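Local coordinates for motility protein B (Helicobacter pylori, PDB 3CYP) that probably links the torque-generating stator of the flagellar motor to the cell wall, through a C-terminal domain thought to recognise peptidoglycan, at residues 113-116 / 122-125; 25-30 / 76-81; 64-69 / 83-88; 18-23 / 70-75. One frame throughout, in Å; residues are numbered along the deposited sequence.

Contact 1. Residues 113-116 / 122-125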
loop_
_atom_site.group_PDB
_atom_site.type_symbol
_atom_site.label_atom_id
_atom_site.label_comp_id
_atom_site.label_asym_id
_atom_site.label_seq_id
_atom_site.Cartn_x
_atom_site.Cartn_y
_atom_site.Cartn_z
ATOM N N PHE B 113 -4.507 1.727 14.176
ATOM C CA PHE B 113 -4.584 0.301 14.492
ATOM C C PHE B 113 -6.017 -0.180 14.225
ATOM O O PHE B 113 -6.984 0.498 14.590
ATOM C CB PHE B 113 -4.304 0.094 15.970
ATOM C CG PHE B 113 -2.941 0.575 16.386
ATOM C CD1 PHE B 113 -1.885 -0.271 16.382
ATOM C CD2 PHE B 113 -2.753 1.913 16.715
ATOM C CE1 PHE B 113 -0.602 0.195 16.735
ATOM C CE2 PHE B 113 -1.477 2.410 17.048
ATOM C CZ PHE B 113 -0.425 1.554 17.073
ATOM N N SER B 114 -6.116 -1.350 13.617
ATOM C CA SER B 114 -7.400 -2.023 13.432
ATOM C C SER B 114 -7.378 -3.248 14.366
ATOM O O SER B 114 -6.608 -4.181 14.156
ATOM C CB SER B 114 -7.575 -2.452 11.978
ATOM O OG SER B 114 -8.679 -3.321 11.829
ATOM N N THR B 115 -8.250 -3.222 15.358
ATOM C CA THR B 115 -8.188 -4.195 16.416
ATOM C C THR B 115 -9.574 -4.545 16.980
ATOM O O THR B 115 -10.458 -3.695 17.020
ATOM C CB THR B 115 -7.325 -3.658 17.585
ATOM O OG1 THR B 115 -7.238 -4.655 18.603
ATOM C CG2 THR B 115 -7.898 -2.343 18.149
ATOM N N ASP B 116 -9.713 -5.773 17.424
ATOM C CA ASP B 116 -10.938 -6.115 18.185
ATOM C C ASP B 116 -10.779 -5.636 19.622
ATOM O O ASP B 116 -9.709 -5.149 20.010
ATOM C CB ASP B 116 -11.324 -7.586 18.019
ATOM C CG ASP B 116 -10.502 -8.559 18.861
ATOM O OD1 ASP B 116 -9.815 -8.157 19.799
ATOM O OD2 ASP B 116 -10.585 -9.780 18.590
ATOM N N LYS B 122 -3.880 -5.436 24.765
ATOM C CA LYS B 122 -2.523 -5.885 24.460
ATOM C C LYS B 122 -1.747 -4.796 23.733
ATOM O O LYS B 122 -0.558 -4.569 24.017
ATOM C CB LYS B 122 -2.539 -7.165 23.656
ATOM C CG LYS B 122 -3.143 -8.391 24.381
ATOM C CD LYS B 122 -3.116 -9.619 23.511
ATOM C CE LYS B 122 -3.479 -10.871 24.282
ATOM N NZ LYS B 122 -3.291 -12.103 23.448
ATOM N N ILE B 123 -2.413 -4.107 22.816
ATOM C CA ILE B 123 -1.760 -3.019 22.093
ATOM C C ILE B 123 -1.368 -1.923 23.079
ATOM O O ILE B 123 -0.255 -1.419 23.050
ATOM C CB ILE B 123 -2.655 -2.407 20.975
ATOM C CG1 ILE B 123 -3.123 -3.502 19.982
ATOM C CG2 ILE B 123 -1.874 -1.266 20.268
ATOM C CD1 ILE B 123 -4.149 -2.962 18.944
ATOM N N HIS B 124 -2.312 -1.533 23.932
ATOM C CA HIS B 124 -2.082 -0.442 24.883
ATOM C C HIS B 124 -0.848 -0.758 25.749
ATOM O O HIS B 124 0.018 0.125 25.969
ATOM C CB HIS B 124 -3.324 -0.258 25.775
ATOM C CG HIS B 124 -3.235 0.937 26.663
ATOM N ND1 HIS B 124 -4.013 1.080 27.788
ATOM C CD2 HIS B 124 -2.452 2.041 26.604
ATOM C CE1 HIS B 124 -3.711 2.218 28.389
ATOM N NE2 HIS B 124 -2.786 2.834 27.679
ATOM N N SER B 125 -0.741 -2.011 26.178
ATOM C CA SER B 125 0.350 -2.438 27.075
ATOM C C SER B 125 1.656 -2.323 26.345
ATOM O O SER B 125 2.640 -1.840 26.899
ATOM C CB SER B 125 0.199 -3.861 27.592
ATOM O OG SER B 125 -0.863 -3.930 28.512
#

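Contact 2. Residues 25-30 / 76-81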
loop_
_atom_site.group_PDB
_atom_site.type_symbol
_atom_site.label_atom_id
_atom_site.label_comp_id
_atom_site.label_asym_id
_atom_site.label_seq_id
_atom_site.Cartn_x
_atom_site.Cartn_y
_atom_site.Cartn_z
ATOM N N ARG B 25 10.940 2.518 15.767
ATOM C CA ARG B 25 10.304 2.189 17.067
ATOM C C ARG B 25 8.902 1.631 16.855
ATOM O O ARG B 25 8.447 0.695 17.540
ATOM C CB ARG B 25 10.187 3.386 17.985
ATOM C CG ARG B 25 11.468 3.944 18.485
ATOM C CD ARG B 25 11.210 5.048 19.541
ATOM N NE ARG B 25 10.879 4.552 20.878
ATOM C CZ ARG B 25 10.787 5.341 21.974
ATOM N NH1 ARG B 25 10.954 6.648 21.878
ATOM N NH2 ARG B 25 10.518 4.844 23.160
ATOM N N ILE B 26 8.200 2.263 15.924
ATOM C CA ILE B 26 6.818 1.821 15.614
ATOM C C ILE B 26 6.827 0.425 14.946
ATOM O O ILE B 26 5.986 -0.430 15.229
ATOM C CB ILE B 26 6.087 2.885 14.742
ATOM C CG1 ILE B 26 5.880 4.184 15.556
ATOM C CG2 ILE B 26 4.779 2.336 14.161
ATOM C CD1 ILE B 26 4.859 4.009 16.721
ATOM N N ALA B 27 7.791 0.147 14.068
ATOM C CA ALA B 27 7.948 -1.201 13.474
ATOM C C ALA B 27 8.177 -2.214 14.561
ATOM O O ALA B 27 7.594 -3.295 14.543
ATOM C CB ALA B 27 9.115 -1.216 12.432
ATOM N N LYS B 28 9.017 -1.857 15.535
ATOM C CA LYS B 28 9.299 -2.730 16.642
ATOM C C LYS B 28 8.024 -3.138 17.345
ATOM O O LYS B 28 7.816 -4.329 17.616
ATOM C CB LYS B 28 10.240 -2.036 17.627
ATOM C CG LYS B 28 10.592 -2.861 18.859
ATOM C CD LYS B 28 11.474 -1.997 19.773
ATOM C CE LYS B 28 11.782 -2.683 21.102
ATOM N NZ LYS B 28 12.400 -1.702 22.071
ATOM N N ILE B 29 7.203 -2.157 17.694
ATOM C CA ILE B 29 5.958 -2.405 18.430
ATOM C C ILE B 29 4.993 -3.211 17.572
ATOM O O ILE B 29 4.285 -4.082 18.069
ATOM C CB ILE B 29 5.266 -1.075 18.857
ATOM C CG1 ILE B 29 5.993 -0.416 20.047
ATOM C CG2 ILE B 29 3.809 -1.274 19.209
ATOM C CD1 ILE B 29 6.865 -1.350 20.841
ATOM N N ILE B 30 4.922 -2.868 16.276
ATOM C CA ILE B 30 3.984 -3.576 15.403
ATOM C C ILE B 30 4.250 -5.068 15.410
ATOM O O ILE B 30 3.321 -5.868 15.466
ATOM C CB ILE B 30 3.953 -3.005 13.995
ATOM C CG1 ILE B 30 3.364 -1.611 14.017
ATOM C CG2 ILE B 30 3.177 -3.934 13.050
ATOM C CD1 ILE B 30 3.520 -0.802 12.728
ATOM N N TYR B 76 11.821 -2.569 8.012
ATOM C CA TYR B 76 12.121 -2.911 9.395
ATOM C C TYR B 76 11.432 -4.211 9.874
ATOM O O TYR B 76 11.516 -4.561 11.072
ATOM C CB TYR B 76 11.755 -1.742 10.277
ATOM C CG TYR B 76 12.721 -0.543 10.267
ATOM C CD1 TYR B 76 12.275 0.749 10.011
ATOM C CD2 TYR B 76 14.058 -0.723 10.574
ATOM C CE1 TYR B 76 13.166 1.867 10.066
ATOM C CE2 TYR B 76 14.926 0.350 10.644
ATOM C CZ TYR B 76 14.484 1.634 10.399
ATOM O OH TYR B 76 15.399 2.680 10.484
ATOM N N GLY B 77 10.763 -4.917 8.957
ATOM C CA GLY B 77 10.298 -6.239 9.225
ATOM C C GLY B 77 8.814 -6.396 9.475
ATOM O O GLY B 77 8.378 -7.492 9.784
ATOM N N VAL B 78 8.038 -5.336 9.305
ATOM C CA VAL B 78 6.582 -5.481 9.467
ATOM C C VAL B 78 6.060 -6.288 8.293
ATOM O O VAL B 78 6.417 -6.053 7.144
ATOM C CB VAL B 78 5.860 -4.148 9.621
ATOM C CG1 VAL B 78 4.286 -4.396 9.713
ATOM C CG2 VAL B 78 6.362 -3.426 10.830
ATOM N N ASN B 79 5.179 -7.231 8.615
ATOM C CA ASN B 79 4.586 -8.085 7.594
ATOM C C ASN B 79 3.646 -7.226 6.692
ATOM O O ASN B 79 2.763 -6.566 7.209
ATOM C CB ASN B 79 3.792 -9.172 8.305
ATOM C CG ASN B 79 4.676 -10.279 8.911
ATOM O OD1 ASN B 79 5.815 -10.508 8.485
ATOM N ND2 ASN B 79 4.149 -10.947 9.944
ATOM N N PRO B 80 3.876 -7.209 5.354
ATOM C CA PRO B 80 2.957 -6.525 4.442
ATOM C C PRO B 80 1.491 -6.924 4.621
ATOM O O PRO B 80 0.598 -6.094 4.450
ATOM C CB PRO B 80 3.451 -6.972 3.080
ATOM C CG PRO B 80 4.900 -7.129 3.259
ATOM C CD PRO B 80 5.042 -7.735 4.612
ATOM N N ASN B 81 1.240 -8.181 4.982
ATOM C CA ASN B 81 -0.143 -8.582 5.264
ATOM C C ASN B 81 -0.843 -7.738 6.337
ATOM O O ASN B 81 -2.088 -7.622 6.294
ATOM C CB ASN B 81 -0.236 -10.063 5.634
ATOM C CG ASN B 81 -1.664 -10.560 5.651
ATOM O OD1 ASN B 81 -2.348 -10.455 4.643
ATOM N ND2 ASN B 81 -2.118 -11.074 6.791
#

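Contact 3. Residues 64-69 / 83-88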
loop_
_atom_site.group_PDB
_atom_site.type_symbol
_atom_site.label_atom_id
_atom_site.label_comp_id
_atom_site.label_asym_id
_atom_site.label_seq_id
_atom_site.Cartn_x
_atom_site.Cartn_y
_atom_site.Cartn_z
ATOM N N ASN B 64 2.145 9.688 -1.255
ATOM C CA ASN B 64 3.568 9.342 -1.280
ATOM C C ASN B 64 4.134 9.376 0.130
ATOM O O ASN B 64 4.946 8.534 0.494
ATOM C CB ASN B 64 4.404 10.216 -2.239
ATOM C CG ASN B 64 5.578 9.459 -2.832
ATOM O OD1 ASN B 64 6.659 10.017 -3.040
ATOM N ND2 ASN B 64 5.381 8.183 -3.104
ATOM N N ARG B 65 3.691 10.327 0.950
ATOM C CA ARG B 65 4.094 10.325 2.380
ATOM C C ARG B 65 3.752 9.010 3.079
ATOM O O ARG B 65 4.600 8.380 3.706
ATOM C CB ARG B 65 3.492 11.470 3.132
ATOM C CG ARG B 65 4.127 12.815 2.754
ATOM C CD ARG B 65 3.396 13.961 3.379
ATOM N NE ARG B 65 4.114 15.233 3.200
ATOM C CZ ARG B 65 3.577 16.440 3.370
ATOM N NH1 ARG B 65 2.316 16.577 3.731
ATOM N NH2 ARG B 65 4.335 17.544 3.197
ATOM N N ALA B 66 2.492 8.607 2.948
ATOM C CA ALA B 66 2.011 7.394 3.614
ATOM C C ALA B 66 2.692 6.173 3.038
ATOM O O ALA B 66 3.142 5.289 3.777
ATOM C CB ALA B 66 0.522 7.297 3.497
ATOM N N TYR B 67 2.759 6.089 1.706
ATOM C CA TYR B 67 3.409 4.960 1.042
ATOM C C TYR B 67 4.877 4.805 1.491
ATOM O O TYR B 67 5.341 3.726 1.825
ATOM C CB TYR B 67 3.293 5.142 -0.474
ATOM C CG TYR B 67 4.139 4.170 -1.268
ATOM C CD1 TYR B 67 3.907 2.802 -1.192
ATOM C CD2 TYR B 67 5.207 4.606 -2.043
ATOM C CE1 TYR B 67 4.708 1.881 -1.887
ATOM C CE2 TYR B 67 6.001 3.691 -2.767
ATOM C CZ TYR B 67 5.722 2.334 -2.690
ATOM O OH TYR B 67 6.466 1.386 -3.394
ATOM N N ARG B 68 5.607 5.920 1.514
ATOM C CA ARG B 68 7.009 5.902 1.880
ATOM C C ARG B 68 7.204 5.449 3.317
ATOM O O ARG B 68 8.087 4.663 3.590
ATOM C CB ARG B 68 7.651 7.280 1.655
ATOM C CG ARG B 68 7.875 7.516 0.150
ATOM C CD ARG B 68 8.403 8.869 -0.204
ATOM N NE ARG B 68 9.398 9.399 0.725
ATOM C CZ ARG B 68 10.710 9.163 0.689
ATOM N NH1 ARG B 68 11.255 8.349 -0.208
ATOM N NH2 ARG B 68 11.492 9.734 1.580
ATOM N N VAL B 69 6.359 5.925 4.218
ATOM C CA VAL B 69 6.423 5.485 5.607
ATOM C C VAL B 69 6.153 3.985 5.644
ATOM O O VAL B 69 6.822 3.211 6.346
ATOM C CB VAL B 69 5.495 6.271 6.518
ATOM C CG1 VAL B 69 5.336 5.560 7.879
ATOM C CG2 VAL B 69 6.091 7.690 6.703
ATOM N N LEU B 83 -0.324 -4.501 6.770
ATOM C CA LEU B 83 -0.210 -3.094 6.396
ATOM C C LEU B 83 -1.082 -2.656 5.230
ATOM O O LEU B 83 -1.376 -3.440 4.307
ATOM C CB LEU B 83 1.245 -2.762 6.047
ATOM C CG LEU B 83 2.164 -2.583 7.231
ATOM C CD1 LEU B 83 3.614 -2.648 6.719
ATOM C CD2 LEU B 83 1.889 -1.258 7.970
ATOM N N SER B 84 -1.482 -1.390 5.266
ATOM C CA SER B 84 -2.081 -0.683 4.147
ATOM C C SER B 84 -1.720 0.783 4.306
ATOM O O SER B 84 -1.268 1.198 5.377
ATOM C CB SER B 84 -3.582 -0.868 4.159
ATOM O OG SER B 84 -4.177 -0.314 5.290
ATOM N N PHE B 85 -1.922 1.553 3.243
ATOM C CA PHE B 85 -1.760 3.016 3.306
ATOM C C PHE B 85 -2.938 3.735 2.693
ATOM O O PHE B 85 -3.623 3.190 1.787
ATOM C CB PHE B 85 -0.448 3.475 2.681
ATOM C CG PHE B 85 -0.440 3.493 1.159
ATOM C CD1 PHE B 85 -0.206 2.314 0.434
ATOM C CD2 PHE B 85 -0.685 4.676 0.459
ATOM C CE1 PHE B 85 -0.175 2.335 -0.959
ATOM C CE2 PHE B 85 -0.668 4.678 -0.944
ATOM C CZ PHE B 85 -0.418 3.499 -1.634
ATOM N N SER B 86 -3.190 4.939 3.187
ATOM C CA SER B 86 -4.334 5.697 2.750
ATOM C C SER B 86 -3.971 7.141 2.657
ATOM O O SER B 86 -3.283 7.672 3.515
ATOM C CB SER B 86 -5.524 5.497 3.665
ATOM O OG SER B 86 -5.939 4.144 3.719
ATOM N N SER B 87 -4.427 7.779 1.596
ATOM C CA SER B 87 -4.238 9.220 1.446
ATOM C C SER B 87 -5.487 9.988 1.829
ATOM O O SER B 87 -6.557 9.738 1.292
ATOM C CB SER B 87 -3.836 9.566 0.017
ATOM O OG SER B 87 -3.801 10.997 -0.048
ATOM N N TYR B 88 -5.333 10.966 2.730
ATOM C CA TYR B 88 -6.388 11.872 3.108
ATOM C C TYR B 88 -6.212 13.302 2.522
ATOM O O TYR B 88 -7.041 14.147 2.781
ATOM C CB TYR B 88 -6.525 11.893 4.643
ATOM C CG TYR B 88 -7.188 10.643 5.144
ATOM C CD1 TYR B 88 -8.508 10.658 5.524
ATOM C CD2 TYR B 88 -6.518 9.444 5.192
ATOM C CE1 TYR B 88 -9.151 9.516 5.948
ATOM C CE2 TYR B 88 -7.156 8.277 5.610
ATOM C CZ TYR B 88 -8.474 8.321 5.982
ATOM O OH TYR B 88 -9.133 7.190 6.448
#

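Contact 4. Residues 18-23 / 70-75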
loop_
_atom_site.group_PDB
_atom_site.type_symbol
_atom_site.label_atom_id
_atom_site.label_comp_id
_atom_site.label_asym_id
_atom_site.label_seq_id
_atom_site.Cartn_x
_atom_site.Cartn_y
_atom_site.Cartn_z
ATOM N N ASP B 18 15.799 11.449 12.008
ATOM C CA ASP B 18 14.973 11.407 13.196
ATOM C C ASP B 18 13.706 10.621 12.890
ATOM O O ASP B 18 13.231 9.847 13.738
ATOM C CB ASP B 18 14.606 12.809 13.650
ATOM C CG ASP B 18 15.706 13.441 14.478
ATOM O OD1 ASP B 18 15.605 14.655 14.719
ATOM O OD2 ASP B 18 16.664 12.719 14.849
ATOM N N MET B 19 13.159 10.832 11.694
ATOM C CA MET B 19 11.910 10.117 11.355
ATOM C C MET B 19 12.175 8.630 11.136
ATOM O O MET B 19 11.330 7.806 11.514
ATOM C CB MET B 19 11.205 10.721 10.142
ATOM C CG MET B 19 9.732 10.250 10.052
ATOM S SD MET B 19 8.900 10.747 8.521
ATOM C CE MET B 19 8.712 12.492 8.807
ATOM N N MET B 20 13.304 8.256 10.548
ATOM C CA MET B 20 13.674 6.819 10.387
ATOM C C MET B 20 13.723 6.146 11.758
ATOM O O MET B 20 13.185 5.055 11.975
ATOM C CB MET B 20 15.028 6.673 9.706
ATOM C CG MET B 20 14.959 7.010 8.240
ATOM S SD MET B 20 13.971 5.824 7.263
ATOM C CE MET B 20 15.057 4.368 7.271
ATOM N N LEU B 21 14.343 6.822 12.714
ATOM C CA LEU B 21 14.467 6.270 14.053
ATOM C C LEU B 21 13.104 6.080 14.701
ATOM O O LEU B 21 12.888 5.095 15.403
ATOM C CB LEU B 21 15.278 7.181 14.954
ATOM C CG LEU B 21 16.772 7.036 14.812
ATOM C CD1 LEU B 21 17.408 8.294 15.469
ATOM C CD2 LEU B 21 17.216 5.738 15.451
ATOM N N TYR B 22 12.202 7.011 14.473
ATOM C CA TYR B 22 10.857 6.938 15.083
ATOM C C TYR B 22 10.062 5.837 14.367
ATOM O O TYR B 22 9.415 4.980 15.025
ATOM C CB TYR B 22 10.144 8.287 15.044
ATOM C CG TYR B 22 8.812 8.365 15.768
ATOM C CD1 TYR B 22 8.444 7.436 16.732
ATOM C CD2 TYR B 22 7.931 9.399 15.506
ATOM C CE1 TYR B 22 7.248 7.519 17.373
ATOM C CE2 TYR B 22 6.706 9.489 16.126
ATOM C CZ TYR B 22 6.377 8.554 17.093
ATOM O OH TYR B 22 5.163 8.637 17.720
ATOM N N ILE B 23 10.148 5.800 13.044
ATOM C CA ILE B 23 9.476 4.693 12.304
ATOM C C ILE B 23 9.970 3.321 12.776
ATOM O O ILE B 23 9.208 2.385 12.945
ATOM C CB ILE B 23 9.650 4.841 10.787
ATOM C CG1 ILE B 23 8.957 6.093 10.283
ATOM C CG2 ILE B 23 9.098 3.600 10.038
ATOM C CD1 ILE B 23 9.337 6.482 8.893
ATOM N N MET B 70 5.117 3.551 4.929
ATOM C CA MET B 70 4.775 2.105 4.887
ATOM C C MET B 70 5.956 1.225 4.396
ATOM O O MET B 70 6.238 0.149 4.971
ATOM C CB MET B 70 3.520 1.856 4.044
ATOM C CG MET B 70 2.983 0.486 4.277
ATOM S SD MET B 70 1.673 0.051 3.080
ATOM C CE MET B 70 2.605 -0.056 1.555
ATOM N N LYS B 71 6.647 1.683 3.346
ATOM C CA LYS B 71 7.801 0.955 2.821
ATOM C C LYS B 71 8.865 0.810 3.877
ATOM O O LYS B 71 9.453 -0.268 4.033
ATOM C CB LYS B 71 8.429 1.680 1.632
ATOM C CG LYS B 71 7.609 1.622 0.393
ATOM C CD LYS B 71 8.509 1.706 -0.832
ATOM C CE LYS B 71 9.067 3.060 -1.027
ATOM N NZ LYS B 71 9.937 3.015 -2.281
ATOM N N VAL B 72 9.101 1.890 4.649
ATOM C CA VAL B 72 10.068 1.821 5.743
ATOM C C VAL B 72 9.685 0.839 6.821
ATOM O O VAL B 72 10.494 0.018 7.260
ATOM C CB VAL B 72 10.404 3.183 6.336
ATOM C CG1 VAL B 72 11.398 3.002 7.499
ATOM C CG2 VAL B 72 11.023 4.059 5.241
ATOM N N LEU B 73 8.402 0.828 7.201
ATOM C CA LEU B 73 7.959 -0.174 8.157
ATOM C C LEU B 73 8.273 -1.614 7.677
ATOM O O LEU B 73 8.639 -2.519 8.448
ATOM C CB LEU B 73 6.444 -0.086 8.455
ATOM C CG LEU B 73 6.050 1.178 9.234
ATOM C CD1 LEU B 73 4.544 1.457 9.168
ATOM C CD2 LEU B 73 6.568 1.098 10.669
ATOM N N ILE B 74 8.035 -1.852 6.403
ATOM C CA ILE B 74 8.283 -3.162 5.820
ATOM C C ILE B 74 9.783 -3.481 5.782
ATOM O O ILE B 74 10.197 -4.587 6.096
ATOM C CB ILE B 74 7.639 -3.270 4.420
ATOM C CG1 ILE B 74 6.120 -3.272 4.579
ATOM C CG2 ILE B 74 8.140 -4.528 3.644
ATOM C CD1 ILE B 74 5.338 -2.985 3.254
ATOM N N GLN B 75 10.583 -2.495 5.454
ATOM C CA GLN B 75 12.040 -2.657 5.594
ATOM C C GLN B 75 12.483 -3.099 6.984
ATOM O O GLN B 75 13.447 -3.829 7.132
ATOM C CB GLN B 75 12.772 -1.356 5.239
ATOM C CG GLN B 75 12.714 -1.007 3.777
ATOM C CD GLN B 75 13.515 0.234 3.464
ATOM O OE1 GLN B 75 13.107 1.340 3.788
ATOM N NE2 GLN B 75 14.718 0.050 2.866
#

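Contact 1. Residues 113-116 / 122-125
Ile123 meets Phe113 and Thr115 where the last strand of the OmpA-like sheet, 108-114, gives way to the C-terminal helix 117-131. The strand passes through Thr115 and the N-cap residue Asp116 directly into the helix, and within 122-125 Ile123 makes the whole contact. Its two branches divide the work. CG2 lies over one face of the Phe113 ring in a CH-pi contact, 4.2 Å from the ring centroid and 22° off the ring normal, displaced toward the rim; the nearest ring carbon is Phe113 CD1, 4.0 Å from Ile123 CG2. In Phe113, CG stands anti to the carbonyl carbon, beside the backbone N, and the phenylalanine and isoleucine side chains slide past each other in opposite directions. The other branch of Ile123 is extended (chi2 173°), which carries CD1 forward to meet Thr115 tip to tip. That methyl touches two atoms at once, with Ile123 CD1 3.5 Å from both Thr115 CB and Thr115 OG1. The buried isoleucine is also covered by Val37, and Leu33 packs on Phe113, so the loop before strand 38-44 adds to the apolar cluster. Asp116 takes no part in the apolar contact but caps the helix: its OD1 accepts from the backbone N of Asp119, and its OD2 forms a salt bridge with Arg36. Thr115 OG1, set anti to its own backbone N, also donates to the carbonyl O of Asp116 at 2.9 Å, in the carbonyl plane and on a lone pair, with a C=O...OG1 angle of 131°.

Contact 2. Residues 25-30 / 76-81
A Schellman motif ends helix 58-75, and the loop that leaves it lies against the last turns of helix 17-30. Ala27 faces this loop and touches both Tyr76 and Val78, its CB coming within 3.4 Å of Tyr76 CB, so that the tyrosine meets the helix at the root of its side chain. Between these two loop residues Gly77 adopts a positive phi of 105°, the C-prime conformation of the motif, with Val78 N bonded to Leu73 O and Gly77 N to Ile74 O. The valine straddles two helix positions: CG2 rests on Ala27, 3.8 Å from Ala27 CA, while CG1 reaches Ile30 CG2 at 3.5 Å. CG1 of Val78 can do so because it stands anti to the backbone N (chi1 177°), and the two branched side chains cross at about a right angle. No hydrogen bond spans the two segments, but Gln31 ties them from beyond the helix segment, its NE2 bonding to the carbonyl oxygens of Ala27 and Tyr76. Leu73 packs against Ala27, Ile30 and Val78. The whole is a glycine-terminated helix C-cap, the apolar residue after the glycine packed inward, in the helix-to-strand connection of an OmpA-like domain.

Contact 3. Residues 64-69 / 83-88
Aromatic contacts dominate where Tyr67 of helix 58-75 meets Phe85 of strand 83-87, an outermost strand of the chain's sheet. Tyr67 CB sits over the centre of the Phe85 ring, 4.1 Å from its centroid and 13° off the ring normal, a nearly perpendicular CH-pi approach. The two rings themselves are inclined at 53°, with centroids 5.7 Å apart, an oblique pairing in which Tyr67 CD1 comes near Phe85 CE1. Phe85 places its ring with CG between the backbone N and the carbonyl carbon; Tyr67, by contrast, has CG anti to its N, which leaves CB over the Phe85 face and the tyrosine ring oblique to it.

The aliphatic part is small and close to the backbone. Ala66 CB lies 4.0 Å from Phe85 CB and 3.8 Å from the carbonyl O of Ser86, and at this point the axes of 64-69 and 83-87 approach to 7.3 Å. No hydrogen bond crosses. CB of Ser86 is directed away from the helix, and its OG is hydrogen-bonded to Asn40 ND2.

Helix and strand run nearly antiparallel, at 164°, as expected of the return leg in a beta-alpha-beta crossover: strand 38-44 leads into helix 58-75, which leads back to strand 83-87 beside and parallel to the first. Met70 extends the apolar cover on Phe85, and Leu83 and Ile74 of the second subunit pack on Phe85 and Tyr67 respectively.

Contact 4. Residues 18-23 / 70-75
Ile23 and Val72 make the closest contact between 18-23 and 70-75, Ile23 CG2 standing 3.5 Å from Val72 CG1, closer than usual for two methyl groups. Both methyls are the branch that lies anti to the backbone N, and the side chains cross at about a right angle. The same Ile23 CG2 also touches Leu73, which starts out to the side of the partner helix but reaches Ile23 with its CD2, 3.6 Å from that methyl. CG2 of Ile23 is thus held between neighbouring residues of the opposite helix.

The two segments pass at 58°, their axes 10.3 Å apart, and both helices belong to the layer that packs on the mixed sheet of the OmpA-like fold. Leu73 and Met70 continue from this helix pair to Leu83 of an outermost strand of the chain's sheet, while Phe5 of the short strand 5-6 touches Ile23.

A sulfur contact closes the less buried side. Met20 is bent at chi2 (-67°) and again at chi3 (-71°), a curl that carries its thioether to Val72, where SD lies 3.8 Å from Val72 CG1 and 4.0 Å from Val72 CG2. CE follows along the same valine, 3.9 Å from Val72 CG1. Ile15 packs on both Met20 and Ile23, and Tyr76 covers the methionine from the end of helix 58-75.

In the fold
Contacts 2, 3 and 4 form one continuous core, while contact 1 stands apart at the C-terminal helix. Contacts 2 and 4, with centres about 9 Å apart, both use helix 17-30, and Leu73 bridges them: its CD2 lies 3.7 Å from Ala27 N. Contacts 3 and 4 share helix 58-75 and meet where Leu83 CD1 comes 3.4 Å from Ile74 CG1; the same leucine methyl is 3.5 Å from Val78 CG1, joining contact 2. These three also touch the second subunit. Contact 1 reaches the same sheet as contact 3, yet their centres are about 20 Å apart, and it touches none of the others.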